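Local coordinates for protein putative pectin lyase (Geobacillus virus E2, PDB 7CHU) that serves as a trimeric tailspike of a thermophilic bacteriophage and probably acts on polysaccharide at the host surface, at residues K127-N131 with N155-V161; D185-L191 with C207-Y213; N360-S366 with N384-F390; N423-G429 with S454-N460. All coordinates share one frame; numbering follows the deposited sequence.

In the fold
Following the chain from the N terminus, contact 1 closes a loop of 23 intervening residues, and contact 2 closes a second one of 15 further on. The two stand side by side in the beta-helix, their centres about 10 Å apart, because strand 156-160 of contact 1 pairs directly with strand 187-195 of contact 2. Contact 3, where all three subunits meet, joins strands 361-363 and 385-387; its centre is about 34 Å from that of contact 2. Contact 4, about 22 Å from contact 3 between centres, ties strand 423-426 to the turn before strand 459-469. All four loops follow one another in series; none nests or crosses.

Contact 1: K127-N131 with N155-V161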
loop_
_atom_site.group_PDB
_atom_site.type_symbol
_atom_site.label_atom_id
_atom_site.label_comp_id
_atom_site.label_asym_id
_atom_site.label_seq_id
_atom_site.Cartn_x
_atom_site.Cartn_y
_atom_site.Cartn_z
ATOM N N LYS A 127 -27.418 2.570 23.243
ATOM C CA LYS A 127 -25.993 2.308 23.113
ATOM C C LYS A 127 -25.665 0.880 23.535
ATOM O O LYS A 127 -26.128 0.411 24.581
ATOM C CB LYS A 127 -25.236 3.315 23.976
ATOM C CG LYS A 127 -23.745 3.108 24.046
ATOM C CD LYS A 127 -23.089 4.137 24.993
ATOM C CE LYS A 127 -23.537 3.998 26.451
ATOM N NZ LYS A 127 -22.665 4.832 27.345
ATOM N N ILE A 128 -24.869 0.193 22.716
ATOM C CA ILE A 128 -24.336 -1.132 23.027
ATOM C C ILE A 128 -22.864 -0.983 23.376
ATOM O O ILE A 128 -22.095 -0.412 22.597
ATOM C CB ILE A 128 -24.537 -2.104 21.849
ATOM C CG1 ILE A 128 -26.034 -2.423 21.684
ATOM C CG2 ILE A 128 -23.732 -3.392 22.072
ATOM C CD1 ILE A 128 -26.366 -3.100 20.367
ATOM N N THR A 129 -22.459 -1.524 24.520
ATOM C CA THR A 129 -21.129 -1.271 25.049
ATOM C C THR A 129 -20.278 -2.534 25.004
ATOM O O THR A 129 -20.745 -3.633 25.318
ATOM C CB THR A 129 -21.211 -0.733 26.487
ATOM O OG1 THR A 129 -21.821 -1.717 27.335
ATOM C CG2 THR A 129 -22.041 0.554 26.539
ATOM N N ILE A 130 -19.022 -2.356 24.618
ATOM C CA ILE A 130 -18.006 -3.395 24.622
ATOM C C ILE A 130 -16.918 -2.894 25.569
ATOM O O ILE A 130 -16.185 -1.949 25.236
ATOM C CB ILE A 130 -17.445 -3.654 23.213
ATOM C CG1 ILE A 130 -18.549 -4.117 22.257
ATOM C CG2 ILE A 130 -16.375 -4.755 23.266
ATOM C CD1 ILE A 130 -19.346 -3.024 21.586
ATOM N N ASN A 131 -16.833 -3.484 26.760
ATOM C CA ASN A 131 -15.941 -2.969 27.797
ATOM C C ASN A 131 -14.819 -3.934 28.148
ATOM O O ASN A 131 -14.109 -3.706 29.136
ATOM C CB ASN A 131 -16.701 -2.641 29.093
ATOM C CG ASN A 131 -17.866 -1.704 28.888
ATOM O OD1 ASN A 131 -18.957 -1.997 29.348
ATOM N ND2 ASN A 131 -17.642 -0.553 28.229
ATOM N N ASN A 155 -25.626 9.332 21.422
ATOM C CA ASN A 155 -24.805 8.209 21.850
ATOM C C ASN A 155 -24.355 7.378 20.657
ATOM O O ASN A 155 -24.964 7.430 19.586
ATOM C CB ASN A 155 -25.573 7.307 22.819
ATOM C CG ASN A 155 -25.387 7.719 24.278
ATOM O OD1 ASN A 155 -24.527 8.539 24.602
ATOM N ND2 ASN A 155 -26.202 7.152 25.161
ATOM N N PRO A 156 -23.299 6.586 20.825
ATOM C CA PRO A 156 -22.886 5.669 19.756
ATOM C C PRO A 156 -23.752 4.419 19.722
ATOM O O PRO A 156 -24.389 4.053 20.708
ATOM C CB PRO A 156 -21.438 5.327 20.117
ATOM C CG PRO A 156 -21.326 5.590 21.590
ATOM C CD PRO A 156 -22.277 6.713 21.883
ATOM N N VAL A 157 -23.783 3.782 18.544
ATOM C CA VAL A 157 -24.424 2.474 18.418
ATOM C C VAL A 157 -23.587 1.426 19.135
ATOM O O VAL A 157 -24.084 0.684 19.991
ATOM C CB VAL A 157 -24.630 2.107 16.936
ATOM C CG1 VAL A 157 -25.308 0.757 16.817
ATOM C CG2 VAL A 157 -25.469 3.136 16.239
ATOM N N PHE A 158 -22.288 1.381 18.825
ATOM C CA PHE A 158 -21.328 0.532 19.521
ATOM C C PHE A 158 -20.315 1.436 20.206
ATOM O O PHE A 158 -19.586 2.166 19.528
ATOM C CB PHE A 158 -20.593 -0.404 18.554
ATOM C CG PHE A 158 -21.446 -1.481 17.970
ATOM C CD1 PHE A 158 -22.160 -2.347 18.792
ATOM C CD2 PHE A 158 -21.506 -1.657 16.595
ATOM C CE1 PHE A 158 -22.932 -3.361 18.243
ATOM C CE2 PHE A 158 -22.271 -2.667 16.044
ATOM C CZ PHE A 158 -22.988 -3.516 16.860
ATOM N N GLU A 159 -20.216 1.325 21.534
ATOM C CA GLU A 159 -19.208 2.024 22.320
ATOM C C GLU A 159 -18.160 1.018 22.793
ATOM O O GLU A 159 -18.469 0.127 23.597
ATOM C CB GLU A 159 -19.850 2.745 23.519
ATOM C CG GLU A 159 -18.866 3.657 24.273
ATOM C CD GLU A 159 -19.416 4.219 25.616
ATOM O OE1 GLU A 159 -20.183 3.526 26.321
ATOM O OE2 GLU A 159 -19.055 5.358 25.985
ATOM N N PHE A 160 -16.920 1.179 22.320
ATOM C CA PHE A 160 -15.761 0.438 22.811
ATOM C C PHE A 160 -15.002 1.379 23.735
ATOM O O PHE A 160 -14.482 2.401 23.282
ATOM C CB PHE A 160 -14.830 -0.028 21.676
ATOM C CG PHE A 160 -15.439 -1.015 20.695
ATOM C CD1 PHE A 160 -16.271 -0.572 19.673
ATOM C CD2 PHE A 160 -15.142 -2.379 20.776
ATOM C CE1 PHE A 160 -16.812 -1.470 18.763
ATOM C CE2 PHE A 160 -15.674 -3.284 19.874
ATOM C CZ PHE A 160 -16.527 -2.826 18.872
ATOM N N VAL A 161 -14.918 1.037 25.021
ATOM C CA VAL A 161 -14.195 1.841 26.009
ATOM C C VAL A 161 -13.905 0.909 27.183
ATOM O O VAL A 161 -14.761 0.083 27.509
ATOM C CB VAL A 161 -15.016 3.071 26.443
ATOM C CG1 VAL A 161 -16.323 2.651 27.170
ATOM C CG2 VAL A 161 -14.220 4.010 27.350
HETATM O O HOH W 1 -28.495 5.363 24.338
HETATM O O HOH W 2 -19.457 1.980 28.527
#
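Lys127 swings CG to the far side from its own N (chi1 175°) and then bends at chi3, which carries its ammonium group across to Glu159, whose chain is also anti at chi1 and extended beyond CG. NZ of Lys127 meets OE1 of Glu159 at 3.0 Å in a salt bridge, coming from above the carboxylate plane, while CD of Lys127 rides against CB of Glu159. The same OE1 accepts a hydrogen bond from a water that in turn accepts from Asn131 ND2. That amide also donates to Val161 O at 3.0 Å, with the acceptor in its amide plane, and its rotation is fixed between the two partners. Underneath runs the parallel ladder between neighbouring turns of the pectate lyase-like beta-helix, including Glu159 N to Ile128 O at 2.8 Å and Ile130 N to Glu159 O at 2.7 Å. The other face of the strands is apolar. Ile130 lays CD1 over the face of the Phe160 ring, 4.0 Å from its centroid, a CH-pi contact. Ile128 CG2 instead touches the Phe158 ring at its edge, 3.8 Å from Phe158 CD1, and helix 91-99 packs on Ile128 through Thr91, Ile94, Gln95 and Ile98.

Contact 2: D185-L191 with C207-Y213; sequences DCIGVSL and CANHGLY
Ile187 and Gly188 meet His210 and Gly211 where the chain turns a corner between two faces of the parallel beta-helix, and successive turns stack in register from there into strands 187-195 and 212-215. Backbone bonds form the ladder: Val189 N gives to Gly211 O, Tyr213 N to Val189 O at 2.9 Å, and Leu191 N to Tyr213 O at 2.8 Å. At the corner, Gly188 N makes weak bonds to both His210 O and Gly211 O. The two turns come close here, with the sulfur of Cys207 3.5 Å from Gly188 CA.

Apolar contacts lie on both faces. Leu212, whose first torsion (chi1 172°) sends CG away from its own N, brings CD1 to Val189 CB at 3.8 Å and also reaches Leu191 CG. On the other face, Ile187 CG2 rests on Tyr213 CB at 4.0 Å.

Polar side chains close the loop ahead of the corner. Asn209 ND2 donates to the syn lone pair of Asp185 OD1 at 2.9 Å, the amide and carboxylate planes only 12° apart. The other end of that amide, OD1, accepts from His210 N, so both ends are held and the group is kept flat beside Asp185. Further along, the phenol OH of Tyr213 binds Glu215, and Ser190 OG sits at the edge of the ring, 3.5 Å from Tyr213 CD2.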
loop_
_atom_site.group_PDB
_atom_site.type_symbol
_atom_site.label_atom_id
_atom_site.label_comp_id
_atom_site.label_asym_id
_atom_site.label_seq_id
_atom_site.Cartn_x
_atom_site.Cartn_y
_atom_site.Cartn_z
ATOM N N ASP A 185 -29.520 11.279 15.131
ATOM C CA ASP A 185 -28.414 11.878 15.889
ATOM C C ASP A 185 -27.784 10.815 16.786
ATOM O O ASP A 185 -28.058 10.716 17.990
ATOM C CB ASP A 185 -28.884 13.076 16.700
ATOM C CG ASP A 185 -27.744 13.775 17.413
ATOM O OD1 ASP A 185 -26.556 13.411 17.210
ATOM O OD2 ASP A 185 -28.040 14.700 18.189
ATOM N N CYS A 186 -26.917 10.006 16.170
ATOM C CA CYS A 186 -26.142 8.978 16.855
ATOM C C CYS A 186 -24.743 8.945 16.253
ATOM O O CYS A 186 -24.539 9.364 15.112
ATOM C CB CYS A 186 -26.805 7.595 16.768
ATOM S SG CYS A 186 -26.880 6.926 15.075
ATOM N N ILE A 187 -23.772 8.490 17.046
ATOM C CA ILE A 187 -22.446 8.132 16.556
ATOM C C ILE A 187 -22.515 6.681 16.080
ATOM O O ILE A 187 -23.178 5.857 16.705
ATOM C CB ILE A 187 -21.389 8.316 17.664
ATOM C CG1 ILE A 187 -21.278 9.805 18.057
ATOM C CG2 ILE A 187 -20.011 7.723 17.229
ATOM C CD1 ILE A 187 -20.608 10.031 19.407
ATOM N N GLY A 188 -21.869 6.365 14.963
ATOM C CA GLY A 188 -21.918 4.988 14.510
ATOM C C GLY A 188 -21.124 4.091 15.423
ATOM O O GLY A 188 -21.658 3.150 16.019
ATOM N N VAL A 189 -19.837 4.388 15.559
ATOM C CA VAL A 189 -18.921 3.592 16.365
ATOM C C VAL A 189 -18.054 4.561 17.138
ATOM O O VAL A 189 -17.521 5.516 16.556
ATOM C CB VAL A 189 -18.032 2.667 15.503
ATOM C CG1 VAL A 189 -16.974 1.971 16.369
ATOM C CG2 VAL A 189 -18.876 1.672 14.718
ATOM N N SER A 190 -17.906 4.317 18.432
ATOM C CA SER A 190 -17.035 5.100 19.295
ATOM C C SER A 190 -15.926 4.221 19.838
ATOM O O SER A 190 -16.202 3.155 20.402
ATOM C CB SER A 190 -17.821 5.708 20.458
ATOM O OG SER A 190 -17.004 6.584 21.208
ATOM N N LEU A 191 -14.684 4.701 19.720
ATOM C CA LEU A 191 -13.487 4.005 20.182
ATOM C C LEU A 191 -12.729 4.912 21.144
ATOM O O LEU A 191 -12.455 6.072 20.817
ATOM C CB LEU A 191 -12.566 3.603 19.002
ATOM C CG LEU A 191 -13.152 2.849 17.796
ATOM C CD1 LEU A 191 -12.044 2.482 16.760
ATOM C CD2 LEU A 191 -13.896 1.584 18.226
ATOM N N CYS A 207 -25.070 8.481 9.829
ATOM C CA CYS A 207 -25.086 8.891 11.234
ATOM C C CYS A 207 -24.980 10.414 11.276
ATOM O O CYS A 207 -24.037 10.981 10.726
ATOM C CB CYS A 207 -23.928 8.258 11.999
ATOM S SG CYS A 207 -23.972 6.479 12.045
ATOM N N ALA A 208 -25.921 11.075 11.944
ATOM C CA ALA A 208 -25.903 12.539 11.939
ATOM C C ALA A 208 -24.972 13.130 13.000
ATOM O O ALA A 208 -24.694 14.339 12.974
ATOM C CB ALA A 208 -27.325 13.077 12.098
ATOM N N ASN A 209 -24.471 12.317 13.917
ATOM C CA ASN A 209 -23.353 12.707 14.763
ATOM C C ASN A 209 -22.076 12.233 14.058
ATOM O O ASN A 209 -22.093 11.995 12.849
ATOM C CB ASN A 209 -23.553 12.139 16.171
ATOM C CG ASN A 209 -22.969 13.019 17.258
ATOM O OD1 ASN A 209 -21.751 13.124 17.394
ATOM N ND2 ASN A 209 -23.838 13.620 18.070
ATOM N N HIS A 210 -20.953 12.123 14.765
ATOM C CA HIS A 210 -19.750 11.587 14.139
ATOM C C HIS A 210 -20.038 10.183 13.610
ATOM O O HIS A 210 -20.829 9.436 14.196
ATOM C CB HIS A 210 -18.594 11.514 15.140
ATOM C CG HIS A 210 -18.202 12.825 15.752
ATOM N ND1 HIS A 210 -17.888 13.949 15.005
ATOM C CD2 HIS A 210 -18.009 13.168 17.048
ATOM C CE1 HIS A 210 -17.539 14.926 15.823
ATOM N NE2 HIS A 210 -17.592 14.474 17.066
ATOM N N GLY A 211 -19.416 9.830 12.491
ATOM C CA GLY A 211 -19.570 8.478 11.977
ATOM C C GLY A 211 -18.770 7.534 12.843
ATOM O O GLY A 211 -19.304 6.591 13.428
ATOM N N LEU A 212 -17.476 7.804 12.938
ATOM C CA LEU A 212 -16.550 7.041 13.764
ATOM C C LEU A 212 -15.846 8.048 14.666
ATOM O O LEU A 212 -15.198 8.976 14.177
ATOM C CB LEU A 212 -15.564 6.265 12.882
ATOM C CG LEU A 212 -14.377 5.525 13.488
ATOM C CD1 LEU A 212 -14.892 4.379 14.363
ATOM C CD2 LEU A 212 -13.467 4.996 12.375
ATOM N N TYR A 213 -16.034 7.920 15.969
ATOM C CA TYR A 213 -15.382 8.788 16.944
ATOM C C TYR A 213 -14.242 8.019 17.587
ATOM O O TYR A 213 -14.413 6.853 17.982
ATOM C CB TYR A 213 -16.373 9.273 18.011
ATOM C CG TYR A 213 -15.715 10.123 19.086
ATOM C CD1 TYR A 213 -15.393 11.461 18.844
ATOM C CD2 TYR A 213 -15.400 9.589 20.317
ATOM C CE1 TYR A 213 -14.781 12.225 19.810
ATOM C CE2 TYR A 213 -14.776 10.354 21.297
ATOM C CZ TYR A 213 -14.476 11.668 21.032
ATOM O OH TYR A 213 -13.859 12.429 21.994
#

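Contact 3: N360-S366 with N384-F390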
loop_
_atom_site.group_PDB
_atom_site.type_symbol
_atom_site.label_atom_id
_atom_site.label_comp_id
_atom_site.label_asym_id
_atom_site.label_seq_id
_atom_site.Cartn_x
_atom_site.Cartn_y
_atom_site.Cartn_z
ATOM N N ASN A 360 6.539 19.657 6.530
ATOM C CA ASN A 360 5.676 18.791 5.753
ATOM C C ASN A 360 6.260 18.606 4.349
ATOM O O ASN A 360 6.995 19.461 3.845
ATOM C CB ASN A 360 4.280 19.389 5.702
ATOM C CG ASN A 360 3.706 19.587 7.077
ATOM O OD1 ASN A 360 3.196 18.635 7.685
ATOM N ND2 ASN A 360 3.798 20.822 7.596
ATOM N N VAL A 361 5.973 17.462 3.739
ATOM C CA VAL A 361 6.459 17.135 2.400
ATOM C C VAL A 361 5.259 16.881 1.503
ATOM O O VAL A 361 4.322 16.176 1.898
ATOM C CB VAL A 361 7.386 15.903 2.402
ATOM C CG1 VAL A 361 7.980 15.715 0.986
ATOM C CG2 VAL A 361 8.476 16.045 3.430
ATOM N N ILE A 362 5.295 17.443 0.304
ATOM C CA ILE A 362 4.349 17.135 -0.766
ATOM C C ILE A 362 5.193 16.556 -1.899
ATOM O O ILE A 362 5.936 17.291 -2.561
ATOM C CB ILE A 362 3.580 18.375 -1.241
ATOM C CG1 ILE A 362 2.734 18.969 -0.101
ATOM C CG2 ILE A 362 2.774 18.031 -2.483
ATOM C CD1 ILE A 362 2.291 20.403 -0.336
ATOM N N ASP A 363 5.078 15.260 -2.154
ATOM C CA ASP A 363 6.012 14.578 -3.035
ATOM C C ASP A 363 5.300 13.627 -3.997
ATOM O O ASP A 363 4.470 12.812 -3.577
ATOM C CB ASP A 363 7.049 13.818 -2.206
ATOM C CG ASP A 363 8.068 13.110 -3.072
ATOM O OD1 ASP A 363 8.225 11.879 -2.936
ATOM O OD2 ASP A 363 8.708 13.786 -3.914
ATOM N N GLY A 364 5.639 13.719 -5.287
ATOM C CA GLY A 364 5.036 12.839 -6.274
ATOM C C GLY A 364 3.546 13.027 -6.474
ATOM O O GLY A 364 2.869 12.103 -6.939
ATOM N N CYS A 365 3.006 14.191 -6.132
ATOM C CA CYS A 365 1.573 14.432 -6.242
ATOM C C CYS A 365 1.259 15.127 -7.553
ATOM O O CYS A 365 2.141 15.684 -8.209
ATOM C CB CYS A 365 1.053 15.298 -5.083
ATOM S SG CYS A 365 1.219 14.549 -3.442
ATOM N N SER A 366 -0.017 15.115 -7.925
ATOM C CA SER A 366 -0.451 15.906 -9.069
ATOM C C SER A 366 -1.927 16.225 -8.871
ATOM O O SER A 366 -2.510 15.916 -7.824
ATOM C CB SER A 366 -0.168 15.190 -10.397
ATOM O OG SER A 366 -0.152 16.142 -11.455
ATOM N N ASN A 384 8.671 24.227 4.484
ATOM C CA ASN A 384 8.119 22.943 4.077
ATOM C C ASN A 384 8.710 22.577 2.721
ATOM O O ASN A 384 9.294 23.416 2.038
ATOM C CB ASN A 384 6.606 23.005 4.011
ATOM C CG ASN A 384 5.979 23.280 5.384
ATOM O OD1 ASN A 384 5.619 22.354 6.099
ATOM N ND2 ASN A 384 5.854 24.557 5.749
ATOM N N PHE A 385 8.551 21.326 2.317
ATOM C CA PHE A 385 9.278 20.797 1.174
ATOM C C PHE A 385 8.307 20.250 0.141
ATOM O O PHE A 385 7.283 19.648 0.483
ATOM C CB PHE A 385 10.245 19.709 1.650
ATOM C CG PHE A 385 11.115 19.135 0.571
ATOM C CD1 PHE A 385 12.049 19.931 -0.107
ATOM C CD2 PHE A 385 11.026 17.786 0.249
ATOM C CE1 PHE A 385 12.870 19.370 -1.129
ATOM C CE2 PHE A 385 11.840 17.226 -0.742
ATOM C CZ PHE A 385 12.757 18.036 -1.437
ATOM N N PHE A 386 8.614 20.448 -1.134
ATOM C CA PHE A 386 7.752 19.846 -2.142
ATOM C C PHE A 386 8.572 19.414 -3.341
ATOM O O PHE A 386 9.599 20.021 -3.674
ATOM C CB PHE A 386 6.636 20.789 -2.589
ATOM C CG PHE A 386 7.134 22.048 -3.266
ATOM C CD1 PHE A 386 7.360 23.200 -2.525
ATOM C CD2 PHE A 386 7.363 22.074 -4.647
ATOM C CE1 PHE A 386 7.823 24.372 -3.145
ATOM C CE2 PHE A 386 7.822 23.234 -5.282
ATOM C CZ PHE A 386 8.049 24.386 -4.528
ATOM N N CYS A 387 8.097 18.359 -3.992
ATOM C CA CYS A 387 8.706 17.849 -5.222
ATOM C C CYS A 387 7.592 17.121 -5.972
ATOM O O CYS A 387 7.397 15.914 -5.815
ATOM C CB CYS A 387 9.889 16.921 -4.951
ATOM S SG CYS A 387 10.671 16.241 -6.498
ATOM N N SER A 388 6.860 17.871 -6.795
ATOM C CA SER A 388 5.679 17.359 -7.490
ATOM C C SER A 388 5.407 18.209 -8.720
ATOM O O SER A 388 5.864 19.349 -8.813
ATOM C CB SER A 388 4.411 17.368 -6.607
ATOM O OG SER A 388 4.626 16.708 -5.384
ATOM N N ASP A 389 4.609 17.671 -9.641
ATOM C CA ASP A 389 4.258 18.400 -10.868
ATOM C C ASP A 389 2.740 18.466 -10.992
ATOM O O ASP A 389 2.093 17.476 -11.357
ATOM C CB ASP A 389 4.881 17.749 -12.099
ATOM C CG ASP A 389 4.909 18.687 -13.312
ATOM O OD1 ASP A 389 4.309 19.780 -13.264
ATOM O OD2 ASP A 389 5.544 18.315 -14.314
ATOM N N PHE A 390 2.190 19.631 -10.679
ATOM C CA PHE A 390 0.766 19.908 -10.744
ATOM C C PHE A 390 0.439 20.675 -12.019
ATOM O O PHE A 390 1.250 21.460 -12.516
ATOM C CB PHE A 390 0.303 20.746 -9.546
ATOM C CG PHE A 390 0.504 20.099 -8.195
ATOM C CD1 PHE A 390 1.618 20.395 -7.423
ATOM C CD2 PHE A 390 -0.441 19.223 -7.677
ATOM C CE1 PHE A 390 1.792 19.834 -6.155
ATOM C CE2 PHE A 390 -0.260 18.646 -6.409
ATOM C CZ PHE A 390 0.853 18.950 -5.660
HETATM O O HOH W 3 4.205 14.963 -9.291
#
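Asn384 lies alongside Asn360, pointing the same way. Its CB passes 3.6 Å from Asn360 O; chi1 (-63°) puts CG beside the backbone N, and chi2 turns the amide nearly parallel to that of Asn360, the planes 11° apart. At the tip, OD1 accepts twice, from Asn360 ND2 at 2.8 Å and from Asn360 N at 2.9 Å; ND2 turns to Ser357 O. Asn360 OD1 takes Asn336 N and its ND2 also reaches Gly333 O; the hydrogen-bonded Asn360-Asn384 pair is one step of the kind found in asparagine ladders of right-handed beta-helices. Strands 361-363 and 385-387 run parallel beyond it, their axes 1° apart. Past them, Ser388 OG accepts from Cys365 N at 3.1 Å, and Ser366 OG donates to Asp389 O at 2.6 Å in the carbonyl plane. Phe390 brings CZ to Cys365 CB at 3.7 Å, while Ile362 CG2 meets the edge of its ring. Asp363 faces the same residue of the second and third subunits, carboxylates whose closeness would probably raise the pKa of at least one.

Contact 4: N423-G429 with S454-N460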
loop_
_atom_site.group_PDB
_atom_site.type_symbol
_atom_site.label_atom_id
_atom_site.label_comp_id
_atom_site.label_asym_id
_atom_site.label_seq_id
_atom_site.Cartn_x
_atom_site.Cartn_y
_atom_site.Cartn_z
ATOM N N ASN A 423 2.739 36.596 -14.155
ATOM C CA ASN A 423 3.401 37.415 -13.159
ATOM C C ASN A 423 4.548 36.674 -12.491
ATOM O O ASN A 423 4.596 35.446 -12.447
ATOM C CB ASN A 423 2.404 37.871 -12.093
ATOM C CG ASN A 423 1.228 38.596 -12.687
ATOM O OD1 ASN A 423 0.076 38.245 -12.443
ATOM N ND2 ASN A 423 1.509 39.622 -13.461
ATOM N N PHE A 424 5.461 37.459 -11.947
ATOM C CA PHE A 424 6.529 36.973 -11.088
ATOM C C PHE A 424 6.232 37.451 -9.674
ATOM O O PHE A 424 6.151 38.660 -9.434
ATOM C CB PHE A 424 7.884 37.486 -11.579
ATOM C CG PHE A 424 8.260 36.974 -12.949
ATOM C CD1 PHE A 424 8.676 35.658 -13.118
ATOM C CD2 PHE A 424 8.193 37.802 -14.066
ATOM C CE1 PHE A 424 9.031 35.170 -14.394
ATOM C CE2 PHE A 424 8.538 37.327 -15.334
ATOM C CZ PHE A 424 8.952 35.996 -15.494
ATOM N N ILE A 425 6.059 36.510 -8.748
ATOM C CA ILE A 425 5.628 36.813 -7.387
ATOM C C ILE A 425 6.832 36.769 -6.458
ATOM O O ILE A 425 7.629 35.828 -6.511
ATOM C CB ILE A 425 4.543 35.826 -6.926
ATOM C CG1 ILE A 425 3.302 36.005 -7.804
ATOM C CG2 ILE A 425 4.255 36.023 -5.442
ATOM C CD1 ILE A 425 2.106 35.188 -7.359
ATOM N N GLN A 426 6.971 37.791 -5.625
ATOM C CA GLN A 426 8.007 37.894 -4.606
ATOM C C GLN A 426 7.380 37.546 -3.264
ATOM O O GLN A 426 6.636 38.371 -2.704
ATOM C CB GLN A 426 8.597 39.312 -4.575
ATOM C CG GLN A 426 9.759 39.493 -3.621
ATOM C CD GLN A 426 10.314 40.923 -3.653
ATOM O OE1 GLN A 426 9.793 41.823 -2.987
ATOM N NE2 GLN A 426 11.363 41.133 -4.433
ATOM N N PRO A 427 7.648 36.360 -2.702
ATOM C CA PRO A 427 6.941 35.949 -1.473
ATOM C C PRO A 427 7.265 36.798 -0.260
ATOM O O PRO A 427 6.348 37.192 0.471
ATOM C CB PRO A 427 7.404 34.497 -1.283
ATOM C CG PRO A 427 7.861 34.063 -2.582
ATOM C CD PRO A 427 8.453 35.261 -3.252
ATOM N N LYS A 428 8.549 37.073 -0.004
ATOM C CA LYS A 428 8.977 37.889 1.133
ATOM C C LYS A 428 9.313 39.292 0.640
ATOM O O LYS A 428 10.337 39.493 -0.024
ATOM C CB LYS A 428 10.178 37.263 1.841
ATOM C CG LYS A 428 10.658 38.070 3.053
ATOM C CD LYS A 428 11.451 37.189 3.999
ATOM C CE LYS A 428 11.626 37.821 5.379
ATOM N NZ LYS A 428 12.257 36.867 6.333
ATOM N N GLY A 429 8.467 40.266 0.993
ATOM C CA GLY A 429 8.578 41.606 0.437
ATOM C C GLY A 429 9.764 42.404 0.937
ATOM O O GLY A 429 10.116 43.419 0.325
ATOM N N SER A 454 10.298 44.437 -2.893
ATOM C CA SER A 454 9.086 45.193 -3.195
ATOM C C SER A 454 8.505 45.932 -1.994
ATOM O O SER A 454 7.815 46.936 -2.189
ATOM C CB SER A 454 8.014 44.249 -3.755
ATOM O OG SER A 454 7.395 43.563 -2.674
ATOM N N GLY A 455 8.735 45.453 -0.775
ATOM C CA GLY A 455 8.055 45.980 0.388
ATOM C C GLY A 455 6.772 45.264 0.770
ATOM O O GLY A 455 6.283 45.457 1.889
ATOM N N THR A 456 6.220 44.420 -0.097
ATOM C CA THR A 456 4.934 43.781 0.167
ATOM C C THR A 456 5.022 42.293 -0.136
ATOM O O THR A 456 5.394 41.910 -1.249
ATOM C CB THR A 456 3.827 44.433 -0.674
ATOM O OG1 THR A 456 3.750 45.823 -0.344
ATOM C CG2 THR A 456 2.475 43.774 -0.408
ATOM N N ASP A 457 4.696 41.454 0.849
ATOM C CA ASP A 457 4.735 40.017 0.611
ATOM C C ASP A 457 3.778 39.635 -0.514
ATOM O O ASP A 457 2.688 40.200 -0.648
ATOM C CB ASP A 457 4.377 39.230 1.878
ATOM C CG ASP A 457 5.363 39.437 3.012
ATOM O OD1 ASP A 457 6.545 39.760 2.766
ATOM O OD2 ASP A 457 4.945 39.237 4.173
ATOM N N ASN A 458 4.210 38.677 -1.333
ATOM C CA ASN A 458 3.394 38.075 -2.397
ATOM C C ASN A 458 3.005 39.065 -3.494
ATOM O O ASN A 458 2.037 38.836 -4.221
ATOM C CB ASN A 458 2.147 37.390 -1.823
ATOM C CG ASN A 458 2.490 36.179 -0.977
ATOM O OD1 ASN A 458 3.366 35.392 -1.333
ATOM N ND2 ASN A 458 1.795 36.015 0.144
ATOM N N SER A 459 3.772 40.144 -3.654
ATOM C CA SER A 459 3.524 41.154 -4.673
ATOM C C SER A 459 4.138 40.764 -6.030
ATOM O O SER A 459 5.003 39.892 -6.131
ATOM C CB SER A 459 4.093 42.497 -4.221
ATOM O OG SER A 459 5.504 42.502 -4.329
ATOM N N ASN A 460 3.684 41.442 -7.084
ATOM C CA ASN A 460 4.217 41.239 -8.426
ATOM C C ASN A 460 5.435 42.122 -8.639
ATOM O O ASN A 460 5.409 43.313 -8.321
ATOM C CB ASN A 460 3.160 41.548 -9.488
ATOM C CG ASN A 460 2.011 40.570 -9.455
ATOM O OD1 ASN A 460 2.166 39.438 -8.987
ATOM N ND2 ASN A 460 0.850 40.990 -9.950
HETATM O O HOH W 4 4.674 34.741 1.171
#
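Asn423 and Asn460 lay their amides over one another, planes 22° apart, with Asn423 CB 3.5 Å from Asn460 OD1. Next on this face is Ile425, antiparallel to Asn460 in a non-hydrogen-bonded pair, which rests CG2 on Asn458 CA at 3.8 Å and turns CG1 toward Asn460 OD1. Its neighbour Gln426 does most of the polar work. Gln426 N gives a straight bond to Ser459 O at 2.9 Å. With CG pointing away from its own N (chi1 -175°) and the chain extended beyond it, the side chain reaches Ser454, where OE1 takes the backbone N at 2.7 Å on a lone pair, in the carbonyl plane; NE2 goes to Ser433 and Asn452. Pro427 O accepts from the N of Asn458, a residue of the type II turn Thr456-Ser459 whose OD1 binds Asn379. Lys428 passes CA near Asp457 OD1. That oxygen uses its anti lone pair to catch Gly429 N at 2.7 Å, in an essentially linear bond. Gly429 O in turn receives Gly455 N at 2.7 Å, and Gly429 CA lies against the backbone, 3.6 Å from Thr456 O. Ser454 OG accepts from Thr456 N, an ST turn that shapes this loop. Side-chain acceptors thus supply Ser454 N and Gly429 N with the partners a regular ladder would give, so directional bonds, more than apolar packing, hold the turn to the strand end.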